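Local coordinates for protein nicotinate phosphoribosyltransferase (PDB 1VLP) that catalyses the ATP-dependent joining of nicotinate to the phosphoribosyl group of 5-phosphoribosyl 1-diphosphate, giving nicotinate ribonucleotide in the first step of NAD synthesis from nicotinic acid, at residues T241-A251 with G278-G286; D160-Q171 with D372-S383. One frame throughout, in Å; residues are numbered along the deposited sequence.

Contact 1 (T241-A251 with G278-G286); sequences TVAHEWVMGVA and GLALTDTFG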
loop_
_atom_site.group_PDB
_atom_site.type_symbol
_atom_site.label_atom_id
_atom_site.label_comp_id
_atom_site.label_asym_id
_atom_site.label_seq_id
_atom_site.Cartn_x
_atom_site.Cartn_y
_atom_site.Cartn_z
ATOM N N THR A 241 -7.140 3.023 2.253
ATOM C CA THR A 241 -7.769 2.245 3.340
ATOM C C THR A 241 -6.793 2.344 4.548
ATOM O O THR A 241 -5.710 2.848 4.406
ATOM C CB THR A 241 -7.958 0.732 2.844
ATOM O OG1 THR A 241 -9.122 0.619 2.026
ATOM C CG2 THR A 241 -8.066 -0.309 3.954
ATOM N N VAL A 242 -7.172 1.873 5.733
ATOM C CA VAL A 242 -6.172 1.598 6.752
ATOM C C VAL A 242 -5.167 0.519 6.242
ATOM O O VAL A 242 -5.504 -0.331 5.393
ATOM C CB VAL A 242 -6.848 1.161 8.041
ATOM C CG1 VAL A 242 -7.339 -0.305 7.923
ATOM C CG2 VAL A 242 -5.898 1.384 9.222
ATOM N N ALA A 243 -3.925 0.542 6.754
ATOM C CA ALA A 243 -2.919 -0.453 6.380
ATOM C C ALA A 243 -2.662 -1.377 7.579
ATOM O O ALA A 243 -3.034 -1.035 8.691
ATOM C CB ALA A 243 -1.600 0.225 5.980
ATOM N N HIS A 244 -2.025 -2.512 7.348
ATOM C CA HIS A 244 -1.690 -3.448 8.454
ATOM C C HIS A 244 -0.893 -2.791 9.536
ATOM O O HIS A 244 -1.077 -3.135 10.704
ATOM C CB HIS A 244 -0.941 -4.695 7.984
ATOM C CG HIS A 244 -1.711 -5.560 7.038
ATOM N ND1 HIS A 244 -2.811 -6.296 7.421
ATOM C CD2 HIS A 244 -1.562 -5.762 5.704
ATOM C CE1 HIS A 244 -3.285 -6.940 6.362
ATOM N NE2 HIS A 244 -2.537 -6.637 5.310
ATOM N N GLU A 245 -0.033 -1.835 9.160
ATOM C CA GLU A 245 0.911 -1.266 10.122
ATOM C C GLU A 245 0.196 -0.547 11.270
ATOM O O GLU A 245 0.682 -0.525 12.399
ATOM C CB GLU A 245 1.970 -0.416 9.414
ATOM C CG GLU A 245 1.575 0.838 8.862
ATOM C CD GLU A 245 2.807 1.676 8.332
ATOM O OE1 GLU A 245 3.691 1.980 9.167
ATOM O OE2 GLU A 245 2.789 2.078 7.174
ATOM N N TRP A 246 -1.039 -0.090 11.026
ATOM C CA TRP A 246 -1.863 0.505 12.066
ATOM C C TRP A 246 -2.154 -0.442 13.182
ATOM O O TRP A 246 -1.745 -0.179 14.311
ATOM C CB TRP A 246 -3.150 1.109 11.475
ATOM C CG TRP A 246 -3.967 1.822 12.479
ATOM C CD1 TRP A 246 -5.243 1.506 12.851
ATOM C CD2 TRP A 246 -3.612 2.993 13.234
ATOM N NE1 TRP A 246 -5.682 2.380 13.785
ATOM C CE2 TRP A 246 -4.722 3.307 14.046
ATOM C CE3 TRP A 246 -2.462 3.810 13.308
ATOM C CZ2 TRP A 246 -4.723 4.394 14.937
ATOM C CZ3 TRP A 246 -2.466 4.882 14.183
ATOM C CH2 TRP A 246 -3.573 5.167 14.976
ATOM N N VAL A 247 -2.866 -1.547 12.944
ATOM C CA VAL A 247 -3.153 -2.428 14.104
ATOM C C VAL A 247 -1.896 -3.109 14.657
ATOM O O VAL A 247 -1.849 -3.382 15.836
ATOM C CB VAL A 247 -4.323 -3.464 13.909
ATOM C CG1 VAL A 247 -3.962 -4.541 12.963
ATOM C CG2 VAL A 247 -4.758 -4.066 15.307
HETATM N N MSE A 248 -0.926 -3.401 13.797
HETATM C CA MSE A 248 0.407 -3.969 14.232
HETATM C C MSE A 248 1.041 -3.027 15.220
HETATM O O MSE A 248 1.457 -3.459 16.295
HETATM C CB MSE A 248 1.312 -4.206 13.035
HETATM C CG MSE A 248 0.858 -5.263 12.052
HETATM SE SE MSE A 248 2.012 -5.301 10.494
HETATM C CE MSE A 248 3.674 -5.881 11.330
ATOM N N GLY A 249 1.088 -1.714 14.917
ATOM C CA GLY A 249 1.654 -0.750 15.863
ATOM C C GLY A 249 0.860 -0.621 17.145
ATOM O O GLY A 249 1.399 -0.623 18.238
ATOM N N VAL A 250 -0.474 -0.519 17.032
ATOM C CA VAL A 250 -1.354 -0.485 18.199
ATOM C C VAL A 250 -1.136 -1.663 19.141
ATOM O O VAL A 250 -1.010 -1.484 20.355
ATOM C CB VAL A 250 -2.887 -0.346 17.802
ATOM C CG1 VAL A 250 -3.782 -0.525 18.978
ATOM C CG2 VAL A 250 -3.125 1.023 17.127
ATOM N N ALA A 251 -1.032 -2.855 18.595
ATOM C CA ALA A 251 -0.759 -4.054 19.401
ATOM C C ALA A 251 0.623 -4.038 20.052
ATOM O O ALA A 251 0.752 -4.378 21.220
ATOM C CB ALA A 251 -0.922 -5.302 18.558
ATOM N N GLY A 278 -13.934 4.081 6.460
ATOM C CA GLY A 278 -13.513 3.426 5.235
ATOM C C GLY A 278 -13.734 1.928 5.263
ATOM O O GLY A 278 -14.741 1.432 5.741
ATOM N N LEU A 279 -12.786 1.210 4.698
ATOM C CA LEU A 279 -12.813 -0.227 4.686
ATOM C C LEU A 279 -11.947 -0.813 5.792
ATOM O O LEU A 279 -10.799 -0.395 6.016
ATOM C CB LEU A 279 -12.348 -0.764 3.329
ATOM C CG LEU A 279 -13.128 -0.307 2.117
ATOM C CD1 LEU A 279 -12.249 -0.573 0.919
ATOM C CD2 LEU A 279 -14.447 -1.023 2.005
ATOM N N ALA A 280 -12.474 -1.825 6.463
ATOM C CA ALA A 280 -11.736 -2.461 7.527
ATOM C C ALA A 280 -10.787 -3.530 6.966
ATOM O O ALA A 280 -11.152 -4.317 6.147
ATOM C CB ALA A 280 -12.677 -3.073 8.548
ATOM N N LEU A 281 -9.550 -3.539 7.443
ATOM C CA LEU A 281 -8.582 -4.582 7.157
ATOM C C LEU A 281 -8.606 -5.658 8.256
ATOM O O LEU A 281 -8.167 -5.439 9.374
ATOM C CB LEU A 281 -7.201 -3.934 7.064
ATOM C CG LEU A 281 -6.072 -4.695 6.412
ATOM C CD1 LEU A 281 -6.437 -5.257 5.014
ATOM C CD2 LEU A 281 -4.862 -3.779 6.329
ATOM N N THR A 282 -9.143 -6.828 7.926
ATOM C CA THR A 282 -9.533 -7.806 8.941
ATOM C C THR A 282 -8.515 -8.888 9.278
ATOM O O THR A 282 -8.675 -9.579 10.297
ATOM C CB THR A 282 -10.858 -8.507 8.523
ATOM O OG1 THR A 282 -10.612 -9.344 7.405
ATOM C CG2 THR A 282 -11.926 -7.487 8.091
ATOM N N ASP A 283 -7.514 -9.093 8.403
ATOM C CA ASP A 283 -6.667 -10.302 8.449
ATOM C C ASP A 283 -5.348 -10.185 9.238
ATOM O O ASP A 283 -4.640 -11.177 9.414
ATOM C CB ASP A 283 -6.331 -10.791 7.046
ATOM C CG ASP A 283 -5.463 -9.803 6.253
ATOM O OD1 ASP A 283 -5.829 -8.609 6.195
ATOM O OD2 ASP A 283 -4.439 -10.218 5.657
ATOM N N THR A 284 -5.072 -9.001 9.762
ATOM C CA THR A 284 -3.751 -8.736 10.381
ATOM C C THR A 284 -3.407 -9.790 11.454
ATOM O O THR A 284 -2.266 -10.338 11.479
ATOM C CB THR A 284 -3.707 -7.348 10.963
ATOM O OG1 THR A 284 -4.166 -6.416 9.971
ATOM C CG2 THR A 284 -2.243 -6.989 11.416
ATOM N N PHE A 285 -4.351 -10.035 12.354
ATOM C CA PHE A 285 -4.233 -11.071 13.395
ATOM C C PHE A 285 -5.269 -12.177 13.157
ATOM O O PHE A 285 -5.715 -12.806 14.089
ATOM C CB PHE A 285 -4.369 -10.489 14.800
ATOM C CG PHE A 285 -3.331 -9.464 15.096
ATOM C CD1 PHE A 285 -2.007 -9.691 14.700
ATOM C CD2 PHE A 285 -3.662 -8.261 15.680
ATOM C CE1 PHE A 285 -1.032 -8.713 14.883
ATOM C CE2 PHE A 285 -2.696 -7.294 15.893
ATOM C CZ PHE A 285 -1.386 -7.521 15.480
ATOM N N GLY A 286 -5.625 -12.338 11.896
ATOM C CA GLY A 286 -6.582 -13.333 11.436
ATOM C C GLY A 286 -7.984 -12.759 11.465
ATOM O O GLY A 286 -8.363 -12.071 12.388
HETATM O O HOH W 1 -10.959 2.843 3.296
HETATM O O HOH W 2 -9.995 2.265 6.422
#
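Thr284 OG1 and His244 ND1 share a hydrogen bond of 2.9 Å, in the plane of the imidazole and almost straight (171°). The other ring nitrogen, NE2, is hydrogen-bonded to Asp308 OD2. Between the two nitrogens, His244 CE1 lies 3.0 Å from Asp283 OD1, at the ring edge, with the carboxylate turned 70° from the imidazole. Asp283 OD2 is itself tied to Ser309. Leu281 lays CD2 over one face of the His244 ring, 3.5 Å from its centroid, a CH-pi contact made possible by CG standing anti to the backbone N (chi1 -163°). One turn on from His244, Val247 CG1 presses on Thr284 CG2 at 3.4 Å, tighter than usual; a turn later Ala251 CB rests against Phe285 CE2. At the other end, a water joins Val242 N to Leu279 O, and a second links Thr241 OG1 with Leu279 N. Thr241 belongs, by similarity, to the nicotinate site. By similarity His244 is the residue that becomes phosphorylated, although it carries no phosphate here; its two hydrogen-bond partners should hold the ring's rotation, and one nitrogen would have to exchange its partner for the phosphoryl group.

Contact 2 (D160-Q171 with D372-S383); sequences DIDWDYENQLEQ and DFRKKSEPQVKS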
loop_
_atom_site.group_PDB
_atom_site.type_symbol
_atom_site.label_atom_id
_atom_site.label_comp_id
_atom_site.label_asym_id
_atom_site.label_seq_id
_atom_site.Cartn_x
_atom_site.Cartn_y
_atom_site.Cartn_z
ATOM N N ASP A 160 18.778 -4.448 -14.591
ATOM C CA ASP A 160 18.068 -5.118 -15.652
ATOM C C ASP A 160 17.540 -4.101 -16.615
ATOM O O ASP A 160 16.533 -3.468 -16.326
ATOM C CB ASP A 160 16.904 -5.937 -15.104
ATOM C CG ASP A 160 16.230 -6.785 -16.189
ATOM O OD1 ASP A 160 16.627 -6.723 -17.379
ATOM O OD2 ASP A 160 15.291 -7.508 -15.853
ATOM N N ILE A 161 18.204 -3.950 -17.769
ATOM C CA ILE A 161 17.744 -3.003 -18.791
ATOM C C ILE A 161 17.161 -3.695 -20.017
ATOM O O ILE A 161 16.902 -3.047 -21.023
ATOM C CB ILE A 161 18.914 -2.100 -19.256
ATOM C CG1 ILE A 161 19.982 -2.956 -19.950
ATOM C CG2 ILE A 161 19.534 -1.374 -18.074
ATOM N N ASP A 162 16.917 -5.002 -19.908
ATOM C CA ASP A 162 16.313 -5.774 -21.006
ATOM C C ASP A 162 14.778 -5.676 -21.047
ATOM O O ASP A 162 14.069 -6.616 -20.689
ATOM C CB ASP A 162 16.743 -7.210 -20.871
ATOM C CG ASP A 162 16.373 -8.062 -22.092
ATOM O OD1 ASP A 162 15.878 -7.515 -23.122
ATOM O OD2 ASP A 162 16.546 -9.280 -21.972
ATOM N N TRP A 163 14.294 -4.498 -21.453
ATOM C CA TRP A 163 12.880 -4.171 -21.440
ATOM C C TRP A 163 12.788 -2.790 -22.048
ATOM O O TRP A 163 13.785 -2.079 -22.146
ATOM C CB TRP A 163 12.314 -4.156 -20.010
ATOM C CG TRP A 163 12.920 -3.111 -19.074
ATOM C CD1 TRP A 163 14.040 -3.251 -18.320
ATOM C CD2 TRP A 163 12.434 -1.792 -18.824
ATOM N NE1 TRP A 163 14.284 -2.105 -17.620
ATOM C CE2 TRP A 163 13.333 -1.180 -17.925
ATOM C CE3 TRP A 163 11.313 -1.056 -19.276
ATOM C CZ2 TRP A 163 13.154 0.117 -17.454
ATOM C CZ3 TRP A 163 11.122 0.216 -18.802
ATOM C CH2 TRP A 163 12.049 0.804 -17.893
ATOM N N ASP A 164 11.590 -2.389 -22.428
ATOM C CA ASP A 164 11.358 -1.022 -22.867
ATOM C C ASP A 164 9.881 -0.662 -22.634
ATOM O O ASP A 164 9.128 -1.433 -22.019
ATOM C CB ASP A 164 11.746 -0.832 -24.346
ATOM C CG ASP A 164 10.914 -1.688 -25.296
ATOM O OD1 ASP A 164 9.731 -1.988 -24.989
ATOM O OD2 ASP A 164 11.449 -2.080 -26.358
ATOM N N TYR A 165 9.484 0.517 -23.088
ATOM C CA TYR A 165 8.129 1.034 -22.775
ATOM C C TYR A 165 7.106 0.792 -23.860
ATOM O O TYR A 165 5.962 1.208 -23.723
ATOM C CB TYR A 165 8.183 2.537 -22.476
ATOM C CG TYR A 165 8.867 2.914 -21.198
ATOM C CD1 TYR A 165 8.198 2.851 -19.997
ATOM C CD2 TYR A 165 10.172 3.402 -21.193
ATOM C CE1 TYR A 165 8.801 3.199 -18.804
ATOM C CE2 TYR A 165 10.790 3.779 -19.980
ATOM C CZ TYR A 165 10.080 3.678 -18.795
ATOM O OH TYR A 165 10.624 4.032 -17.601
ATOM N N GLU A 166 7.478 0.064 -24.913
ATOM C CA GLU A 166 6.598 -0.146 -26.038
ATOM C C GLU A 166 5.332 -0.817 -25.575
ATOM O O GLU A 166 5.375 -1.765 -24.794
ATOM C CB GLU A 166 7.269 -0.992 -27.104
ATOM C CG GLU A 166 8.465 -0.257 -27.748
ATOM C CD GLU A 166 8.073 1.084 -28.397
ATOM O OE1 GLU A 166 7.312 1.067 -29.405
ATOM O OE2 GLU A 166 8.520 2.142 -27.879
ATOM N N ASN A 167 4.224 -0.256 -26.034
ATOM C CA ASN A 167 2.883 -0.780 -25.800
ATOM C C ASN A 167 2.373 -0.722 -24.348
ATOM O O ASN A 167 1.324 -1.321 -24.059
ATOM C CB ASN A 167 2.750 -2.198 -26.341
ATOM C CG ASN A 167 2.955 -2.262 -27.857
ATOM O OD1 ASN A 167 2.246 -1.580 -28.618
ATOM N ND2 ASN A 167 3.949 -3.039 -28.296
ATOM N N GLN A 168 3.096 -0.042 -23.446
ATOM C CA GLN A 168 2.654 0.080 -22.029
ATOM C C GLN A 168 1.310 0.811 -21.938
ATOM O O GLN A 168 0.335 0.350 -21.295
ATOM C CB GLN A 168 3.702 0.796 -21.185
ATOM C CG GLN A 168 4.873 -0.117 -20.786
ATOM C CD GLN A 168 4.402 -1.294 -19.948
ATOM O OE1 GLN A 168 3.620 -1.070 -19.026
ATOM N NE2 GLN A 168 4.895 -2.540 -20.238
ATOM N N LEU A 169 1.188 1.907 -22.657
ATOM C CA LEU A 169 -0.105 2.620 -22.592
ATOM C C LEU A 169 -1.276 1.745 -23.116
ATOM O O LEU A 169 -2.315 1.625 -22.460
ATOM C CB LEU A 169 0.005 3.932 -23.358
ATOM C CG LEU A 169 -1.171 4.920 -23.332
ATOM C CD1 LEU A 169 -0.562 6.224 -23.842
ATOM C CD2 LEU A 169 -2.325 4.460 -24.208
ATOM N N GLU A 170 -1.085 1.157 -24.302
ATOM C CA GLU A 170 -2.074 0.303 -24.950
ATOM C C GLU A 170 -2.464 -0.930 -24.113
ATOM O O GLU A 170 -3.649 -1.332 -24.079
ATOM C CB GLU A 170 -1.506 -0.145 -26.292
ATOM C CG GLU A 170 -1.340 0.991 -27.328
ATOM C CD GLU A 170 -0.117 1.932 -27.147
ATOM O OE1 GLU A 170 0.806 1.720 -26.315
ATOM O OE2 GLU A 170 -0.095 2.956 -27.879
ATOM N N GLN A 171 -1.469 -1.518 -23.442
ATOM C CA GLN A 171 -1.714 -2.687 -22.592
ATOM C C GLN A 171 -2.599 -2.347 -21.371
ATOM O O GLN A 171 -3.528 -3.093 -21.002
ATOM C CB GLN A 171 -0.362 -3.267 -22.174
ATOM C CG GLN A 171 -0.457 -4.384 -21.217
ATOM C CD GLN A 171 0.897 -5.017 -20.952
ATOM O OE1 GLN A 171 1.298 -5.954 -21.643
ATOM N NE2 GLN A 171 1.617 -4.478 -20.012
ATOM N N ASP A 372 4.257 -4.786 -15.504
ATOM C CA ASP A 372 3.911 -5.858 -16.414
ATOM C C ASP A 372 4.667 -5.639 -17.735
ATOM O O ASP A 372 4.164 -4.957 -18.627
ATOM C CB ASP A 372 2.376 -5.902 -16.636
ATOM C CG ASP A 372 1.950 -7.076 -17.527
ATOM O OD1 ASP A 372 2.804 -7.941 -17.810
ATOM O OD2 ASP A 372 0.779 -7.153 -17.958
ATOM N N PHE A 373 5.883 -6.188 -17.800
ATOM C CA PHE A 373 6.840 -5.994 -18.905
ATOM C C PHE A 373 7.318 -7.340 -19.414
ATOM O O PHE A 373 7.422 -8.331 -18.641
ATOM C CB PHE A 373 8.031 -5.174 -18.435
ATOM C CG PHE A 373 7.727 -3.733 -18.226
ATOM C CD1 PHE A 373 7.062 -3.306 -17.092
ATOM C CD2 PHE A 373 8.088 -2.789 -19.174
ATOM C CE1 PHE A 373 6.788 -1.972 -16.908
ATOM C CE2 PHE A 373 7.810 -1.452 -18.999
ATOM C CZ PHE A 373 7.157 -1.035 -17.886
ATOM N N ARG A 374 7.574 -7.404 -20.713
ATOM C CA ARG A 374 8.264 -8.529 -21.334
ATOM C C ARG A 374 9.696 -8.135 -21.590
ATOM O O ARG A 374 10.066 -6.962 -21.530
ATOM C CB ARG A 374 7.648 -8.877 -22.699
ATOM C CG ARG A 374 6.229 -9.342 -22.691
ATOM C CD ARG A 374 6.017 -10.637 -21.947
ATOM N NE ARG A 374 4.590 -10.965 -21.979
ATOM C CZ ARG A 374 3.952 -11.481 -23.037
ATOM N NH1 ARG A 374 4.603 -11.758 -24.157
ATOM N NH2 ARG A 374 2.647 -11.725 -22.974
ATOM N N LYS A 375 10.547 -9.126 -21.832
ATOM C CA LYS A 375 11.929 -8.856 -22.159
ATOM C C LYS A 375 11.963 -8.281 -23.562
ATOM O O LYS A 375 11.184 -8.689 -24.418
ATOM C CB LYS A 375 12.795 -10.130 -22.042
ATOM C CG LYS A 375 12.946 -10.615 -20.613
ATOM C CD LYS A 375 13.956 -11.736 -20.459
ATOM C CE LYS A 375 14.190 -12.039 -18.971
ATOM N NZ LYS A 375 14.974 -10.926 -18.258
ATOM N N LYS A 376 12.886 -7.360 -23.776
ATOM C CA LYS A 376 13.080 -6.778 -25.112
ATOM C C LYS A 376 13.748 -7.839 -25.991
ATOM O O LYS A 376 13.369 -8.021 -27.157
ATOM C CB LYS A 376 13.905 -5.501 -25.046
ATOM C CG LYS A 376 14.052 -4.881 -26.419
ATOM C CD LYS A 376 14.669 -3.502 -26.426
ATOM C CE LYS A 376 14.584 -2.897 -27.851
ATOM N NZ LYS A 376 14.228 -3.898 -28.937
ATOM N N SER A 377 14.663 -8.592 -25.401
ATOM C CA SER A 377 15.425 -9.632 -26.106
ATOM C C SER A 377 14.540 -10.814 -26.502
ATOM O O SER A 377 14.762 -11.460 -27.532
ATOM C CB SER A 377 16.582 -10.126 -25.229
ATOM O OG SER A 377 16.135 -10.751 -24.025
ATOM N N GLU A 378 13.572 -11.110 -25.656
ATOM C CA GLU A 378 12.684 -12.232 -25.833
ATOM C C GLU A 378 11.293 -11.748 -25.511
ATOM O O GLU A 378 10.856 -11.832 -24.370
ATOM C CB GLU A 378 13.113 -13.371 -24.904
ATOM C CG GLU A 378 14.293 -14.151 -25.415
ATOM C CD GLU A 378 14.564 -15.361 -24.532
ATOM O OE1 GLU A 378 14.901 -15.123 -23.350
ATOM O OE2 GLU A 378 14.432 -16.527 -25.031
ATOM N N PRO A 379 10.593 -11.180 -26.512
ATOM C CA PRO A 379 9.267 -10.600 -26.265
ATOM C C PRO A 379 8.194 -11.545 -25.699
ATOM O O PRO A 379 7.203 -11.070 -25.184
ATOM C CB PRO A 379 8.854 -10.064 -27.643
ATOM C CG PRO A 379 10.134 -9.912 -28.398
ATOM C CD PRO A 379 11.017 -11.004 -27.922
ATOM N N GLN A 380 8.400 -12.860 -25.721
ATOM C CA GLN A 380 7.408 -13.754 -25.107
ATOM C C GLN A 380 7.731 -14.111 -23.665
ATOM O O GLN A 380 6.938 -14.803 -23.015
ATOM C CB GLN A 380 7.244 -15.031 -25.950
ATOM C CG GLN A 380 6.813 -14.771 -27.409
ATOM C CD GLN A 380 5.595 -13.853 -27.522
ATOM O OE1 GLN A 380 5.620 -12.860 -28.259
ATOM N NE2 GLN A 380 4.533 -14.171 -26.780
ATOM N N VAL A 381 8.896 -13.682 -23.180
ATOM C CA VAL A 381 9.319 -13.960 -21.811
ATOM C C VAL A 381 9.058 -12.758 -20.872
ATOM O O VAL A 381 9.298 -11.620 -21.209
ATOM C CB VAL A 381 10.797 -14.361 -21.776
ATOM C CG1 VAL A 381 11.312 -14.547 -20.344
ATOM C CG2 VAL A 381 11.010 -15.672 -22.614
ATOM N N LYS A 382 8.540 -13.057 -19.697
ATOM C CA LYS A 382 8.325 -12.055 -18.645
ATOM C C LYS A 382 9.650 -11.446 -18.158
ATOM O O LYS A 382 10.683 -12.154 -17.950
ATOM C CB LYS A 382 7.615 -12.710 -17.454
ATOM C CG LYS A 382 7.021 -11.750 -16.467
ATOM C CD LYS A 382 6.450 -12.456 -15.254
ATOM C CE LYS A 382 5.803 -11.475 -14.292
ATOM N NZ LYS A 382 5.059 -10.357 -14.994
ATOM N N SER A 383 9.631 -10.132 -17.966
ATOM C CA SER A 383 10.678 -9.464 -17.251
ATOM C C SER A 383 10.210 -9.390 -15.808
ATOM O O SER A 383 9.308 -8.624 -15.486
ATOM C CB SER A 383 10.942 -8.058 -17.792
ATOM O OG SER A 383 11.893 -7.392 -17.011
HETATM O O HOH W 3 14.187 -8.129 -18.302
HETATM O O HOH W 4 17.703 -10.467 -19.649
HETATM O O HOH W 5 9.585 -4.446 -22.272
HETATM O O HOH W 6 3.455 -2.283 -16.451
HETATM O O HOH W 7 3.211 -8.443 -20.592
#
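Asp162 carries CG anti to its own N (chi1 -170°), which swings the carboxylate across to the 376-377 backbone, where Ser377, with OG placed between its N and carbonyl carbon (chi1 63°), turns its hydroxyl to meet it. The result is a two-pronged grip: Ser377 N donates to Asp162 OD1 at 2.8 Å and Ser377 OG to Asp162 OD2 at 2.6 Å, each on a syn lone pair. Lys375 NZ stays beyond salt-bridge range of this carboxylate and reaches OD2 through a water. With Asp162 replaced by an alanine, the Ser377 N and OG donors would probably lose their acceptors and the Lys376-Ser377 backbone would be freer to shift. At the other end, Asp372 O is gripped by two side-chain amides coming from opposite faces of its plane, Gln168 NE2 at 3.0 Å in a nearly straight bond and Gln171 NE2 at 2.9 Å. The Gln168 amide also lies flat on the Phe373 ring, the planes 11° apart and NE2 3.3 Å above the ring centre. Asp164 O comes to the edge of that ring, 3.3 Å from Phe373 CE2, while Trp163 CE3 packs on the same carbon. Asp372 OD2 has its salt bridge with Lys175, further along helix 168-181. The contact thus joins the linker after helix 144-159 and the first turn of helix 168-181 to the small antiparallel hairpin of strands 373-374 and 382-383, with helix 197-213 touching Tyr165, Gln168 and Phe373, and Phe156 of helix 144-159 meeting Trp163 and Ser383.

Contacts 1 and 2 lie on opposite sides of the chain's centre, their own centres about 35 Å apart and their nearest atoms about 22 Å apart. In sequence, contact 1 is nested inside the long loop that contact 2 closes. Contact 1 borders what is probably the nicotinate site: of the residues assigned to it by similarity, Tyr27 brings its side chain to about 3 Å from that of Ala243, and Arg306 brings its own to about 4 Å from that of Thr241. Contact 2 is peripheral packing, yet the side chain of Asp372 lies about 7 Å from that of Thr367, a residue inferred to bind 5-phosphoribosyl 1-diphosphate.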